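FEZ-1 protein (Fluoribacter gormanii, PDB 5WCK) probably hydrolyses beta-lactam antibiotics as a monomeric subclass B3 metallo-beta-lactamase with zinc ions in its active site. Local coordinates at residues A89-I101 with A143-T155. The protein carries 2 engineered substitutions. Numbering follows the deposited sequence.
Sequences AKYMVMDEDVSVI and AHLTPGHTRGCTT. With ZN (zinc ion), chain D.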
# COMPACT_ATOMS: atom_id res chain seq x y z
N ALA A 89 -6.43 -5.07 16.47
CA ALA A 89 -5.56 -5.71 15.46
C ALA A 89 -4.10 -5.45 15.81
O ALA A 89 -3.84 -4.45 16.44
CB ALA A 89 -5.83 -5.15 14.09
N LYS A 90 -3.21 -6.36 15.43
CA LYS A 90 -1.76 -6.14 15.63
C LYS A 90 -1.21 -5.36 14.44
O LYS A 90 -1.38 -5.81 13.33
CB LYS A 90 -1.05 -7.48 15.74
CG LYS A 90 -1.53 -8.25 16.95
CD LYS A 90 -0.76 -9.47 17.13
CE LYS A 90 -1.27 -10.60 16.28
NZ LYS A 90 -1.23 -11.81 17.12
N TYR A 91 -0.51 -4.28 14.75
CA TYR A 91 0.02 -3.36 13.71
C TYR A 91 1.47 -3.76 13.41
O TYR A 91 2.28 -3.75 14.28
CB TYR A 91 -0.01 -1.95 14.30
CG TYR A 91 0.07 -0.81 13.32
CD1 TYR A 91 -0.08 -0.99 11.96
CD2 TYR A 91 0.30 0.46 13.78
CE1 TYR A 91 -0.02 0.08 11.09
CE2 TYR A 91 0.35 1.54 12.93
CZ TYR A 91 0.16 1.36 11.58
OH TYR A 91 0.21 2.44 10.76
N MET A 92 1.75 -4.04 12.13
CA MET A 92 3.07 -4.48 11.74
C MET A 92 3.56 -3.54 10.63
O MET A 92 2.84 -3.29 9.65
CB MET A 92 3.05 -5.93 11.25
CG MET A 92 2.32 -6.87 12.19
SD MET A 92 2.53 -8.59 11.68
CE MET A 92 1.55 -9.38 12.96
N VAL A 93 4.79 -3.06 10.79
CA VAL A 93 5.35 -1.98 9.95
C VAL A 93 6.84 -2.27 9.69
O VAL A 93 7.60 -2.67 10.56
CB VAL A 93 5.17 -0.59 10.59
CG1 VAL A 93 5.82 0.49 9.75
CG2 VAL A 93 3.72 -0.25 10.85
N MET A 94 7.26 -2.06 8.43
CA MET A 94 8.64 -2.15 7.99
C MET A 94 9.52 -1.21 8.85
O MET A 94 9.20 -0.05 9.02
CB MET A 94 8.74 -1.72 6.52
CG MET A 94 10.10 -1.97 5.86
SD MET A 94 10.64 -3.70 5.73
CE MET A 94 9.50 -4.27 4.47
N ASP A 95 10.63 -1.78 9.35
CA ASP A 95 11.61 -1.17 10.23
C ASP A 95 11.84 0.31 9.89
O ASP A 95 11.69 1.19 10.75
CB ASP A 95 12.90 -1.99 10.20
CG ASP A 95 13.96 -1.59 11.22
OD1 ASP A 95 13.60 -0.90 12.21
OD2 ASP A 95 15.12 -2.00 11.03
N GLU A 96 12.19 0.58 8.63
CA GLU A 96 12.62 1.91 8.22
C GLU A 96 11.50 2.96 8.32
O GLU A 96 11.81 4.18 8.34
CB GLU A 96 13.16 1.88 6.80
CG GLU A 96 14.51 1.17 6.65
CD GLU A 96 14.55 -0.36 6.60
OE1 GLU A 96 13.47 -1.03 6.76
OE2 GLU A 96 15.66 -0.92 6.42
N ASP A 97 10.22 2.53 8.38
CA ASP A 97 9.11 3.47 8.53
C ASP A 97 8.53 3.56 9.96
O ASP A 97 7.63 4.32 10.20
CB ASP A 97 7.98 3.14 7.56
CG ASP A 97 8.05 3.86 6.23
OD1 ASP A 97 8.98 4.69 6.03
OD2 ASP A 97 7.18 3.56 5.38
N VAL A 98 9.07 2.78 10.91
CA VAL A 98 8.52 2.71 12.28
C VAL A 98 8.62 4.09 12.95
O VAL A 98 7.65 4.52 13.59
CB VAL A 98 9.21 1.62 13.09
CG1 VAL A 98 8.86 1.74 14.59
CG2 VAL A 98 8.83 0.24 12.55
N SER A 99 9.75 4.79 12.77
CA SER A 99 9.91 6.09 13.43
C SER A 99 8.76 7.03 13.03
O SER A 99 8.21 7.78 13.85
CB SER A 99 11.24 6.71 13.13
OG SER A 99 11.30 8.02 13.66
N VAL A 100 8.42 7.05 11.74
CA VAL A 100 7.35 7.94 11.30
C VAL A 100 6.01 7.56 11.93
O VAL A 100 5.24 8.43 12.33
CB VAL A 100 7.27 8.00 9.76
CG1 VAL A 100 6.03 8.70 9.30
CG2 VAL A 100 8.51 8.65 9.20
N ILE A 101 5.72 6.26 12.01
CA ILE A 101 4.47 5.83 12.62
C ILE A 101 4.43 6.22 14.11
O ILE A 101 3.42 6.75 14.58
CB ILE A 101 4.26 4.32 12.37
CG1 ILE A 101 4.11 4.02 10.87
CG2 ILE A 101 3.07 3.80 13.17
CD1 ILE A 101 3.03 4.81 10.19
N ALA A 143 6.59 -9.07 2.63
CA ALA A 143 6.93 -7.65 2.67
C ALA A 143 8.22 -7.43 1.88
O ALA A 143 9.27 -7.97 2.23
CB ALA A 143 7.10 -7.20 4.08
N HIS A 144 8.14 -6.65 0.80
CA HIS A 144 9.31 -6.28 0.03
C HIS A 144 9.63 -4.81 0.28
O HIS A 144 8.78 -3.96 0.04
CB HIS A 144 9.14 -6.53 -1.47
CG HIS A 144 8.80 -7.93 -1.80
ND1 HIS A 144 9.75 -8.87 -2.15
CD2 HIS A 144 7.61 -8.57 -1.80
CE1 HIS A 144 9.13 -10.01 -2.42
NE2 HIS A 144 7.84 -9.85 -2.21
N LEU A 145 10.84 -4.54 0.75
CA LEU A 145 11.28 -3.18 0.92
C LEU A 145 11.56 -2.58 -0.47
O LEU A 145 12.49 -3.02 -1.18
CB LEU A 145 12.52 -3.15 1.82
CG LEU A 145 13.12 -1.79 2.12
CD1 LEU A 145 12.14 -0.85 2.76
CD2 LEU A 145 14.35 -1.94 3.00
N THR A 146 10.77 -1.57 -0.82
CA THR A 146 10.93 -0.82 -2.05
C THR A 146 11.00 0.64 -1.67
O THR A 146 10.02 1.38 -1.80
CB THR A 146 9.79 -1.13 -3.03
OG1 THR A 146 8.51 -0.85 -2.45
CG2 THR A 146 9.85 -2.57 -3.48
N PRO A 147 12.16 1.07 -1.13
CA PRO A 147 12.27 2.40 -0.53
C PRO A 147 12.47 3.52 -1.54
O PRO A 147 12.70 3.29 -2.74
CB PRO A 147 13.51 2.22 0.35
CG PRO A 147 14.39 1.30 -0.45
CD PRO A 147 13.42 0.33 -1.10
N GLY A 148 12.37 4.74 -1.02
CA GLY A 148 12.54 5.97 -1.79
C GLY A 148 11.39 6.93 -1.51
O GLY A 148 11.58 8.02 -0.94
N HIS A 149 10.17 6.50 -1.87
CA HIS A 149 8.96 7.27 -1.60
C HIS A 149 8.82 7.53 -0.09
O HIS A 149 8.46 8.64 0.32
CB HIS A 149 7.73 6.60 -2.22
CG HIS A 149 6.49 7.39 -2.00
ND1 HIS A 149 6.13 8.46 -2.80
CD2 HIS A 149 5.57 7.30 -1.03
CE1 HIS A 149 5.00 8.99 -2.32
NE2 HIS A 149 4.64 8.29 -1.23
N THR A 150 9.03 6.48 0.70
CA THR A 150 9.34 6.59 2.12
C THR A 150 10.52 5.66 2.38
O THR A 150 10.90 4.84 1.55
CB THR A 150 8.17 6.22 3.04
OG1 THR A 150 7.96 4.81 2.95
CG2 THR A 150 6.91 6.99 2.74
N ARG A 151 11.15 5.84 3.54
CA ARG A 151 12.34 5.04 3.85
C ARG A 151 11.98 3.55 3.90
O ARG A 151 12.82 2.71 3.57
CB ARG A 151 12.89 5.44 5.22
CG ARG A 151 13.37 6.88 5.31
CD ARG A 151 13.79 7.15 6.74
NE ARG A 151 14.30 8.49 7.00
CZ ARG A 151 15.53 8.90 6.77
NH1 ARG A 151 16.42 8.10 6.19
NH2 ARG A 151 15.87 10.15 7.12
N GLY A 152 10.76 3.24 4.35
CA GLY A 152 10.33 1.86 4.56
C GLY A 152 9.16 1.43 3.69
O GLY A 152 8.48 0.46 4.03
N CYS A 153 8.95 2.09 2.55
CA CYS A 153 7.84 1.76 1.68
C CYS A 153 7.88 0.26 1.36
O CYS A 153 8.95 -0.29 1.03
CB CYS A 153 7.93 2.56 0.39
SG CYS A 153 6.53 2.21 -0.70
N THR A 154 6.70 -0.37 1.49
CA THR A 154 6.54 -1.82 1.41
C THR A 154 5.65 -2.14 0.21
O THR A 154 4.54 -1.66 0.12
CB THR A 154 5.96 -2.39 2.70
OG1 THR A 154 6.82 -1.98 3.77
CG2 THR A 154 5.83 -3.91 2.67
N THR A 155 6.15 -3.03 -0.65
CA THR A 155 5.37 -3.65 -1.69
C THR A 155 5.00 -5.05 -1.19
O THR A 155 5.87 -5.86 -0.89
CB THR A 155 6.16 -3.70 -3.00
OG1 THR A 155 6.27 -2.35 -3.48
CG2 THR A 155 5.48 -4.54 -4.06
ZN ZN D . 3.05 8.60 0.08
O HOH W 1 5.35 -1.39 6.25
O HOH W 2 6.07 1.13 5.49
O HOH W 3 9.97 7.37 5.88
O HOH W 4 1.17 9.07 -0.28
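Met-94, the last residue of strand 90-94, lays its side chain over the end of strand 139-145 and the start of strand 154-162 in the facing sheet. With CG anti to the backbone N (chi1 -171°) and the chain bent at both later torsions, CE turns back to meet Ala-143 CB at 3.8 Å and also touches Thr-154 OG1, while CG packs 3.9 Å from Leu-145 CD1. That Thr-154 hydroxyl donates to Gly-152 O in the carbonyl plane and accepts from a water that in turn accepts from Met-94 N; this water joins the two sheets of the alphabeta/betaalpha fold alongside the apolar packing. Glu-96 lies close by, its CB 3.4 Å from Arg-151 O; its side chain crosses that of Leu-145 at about a right angle, with OE2 3.8 Å from CD2 of the leucine. The guanidinium of Arg-151 leads away to Thr-188 O.

Asp-97 supplies the direct polar link. Its OD2 takes the Thr-150 hydroxyl on the syn lone pair at 2.8 Å, and OD1 receives a weak, bent bond from Gly-152 N (2.8 Å, 141°), inside the type I turn from Thr-150 to Cys-153. Two waters add to the grip: one donates to OD2 and Gly-152 O, the other donates to OD1 and accepts from Arg-151 N. Thr-150 directly follows His-149, whose NE2 binds zinc at 2.1 Å beside His-71 and His-73. At least four donors reach the buried carboxylate, two from the turn and two from water, an arrangement that would favour its ionised form and restrain its rotation, and that ties the turn beside a zinc ligand to the segment that leads from strand 90-94 into the following helix.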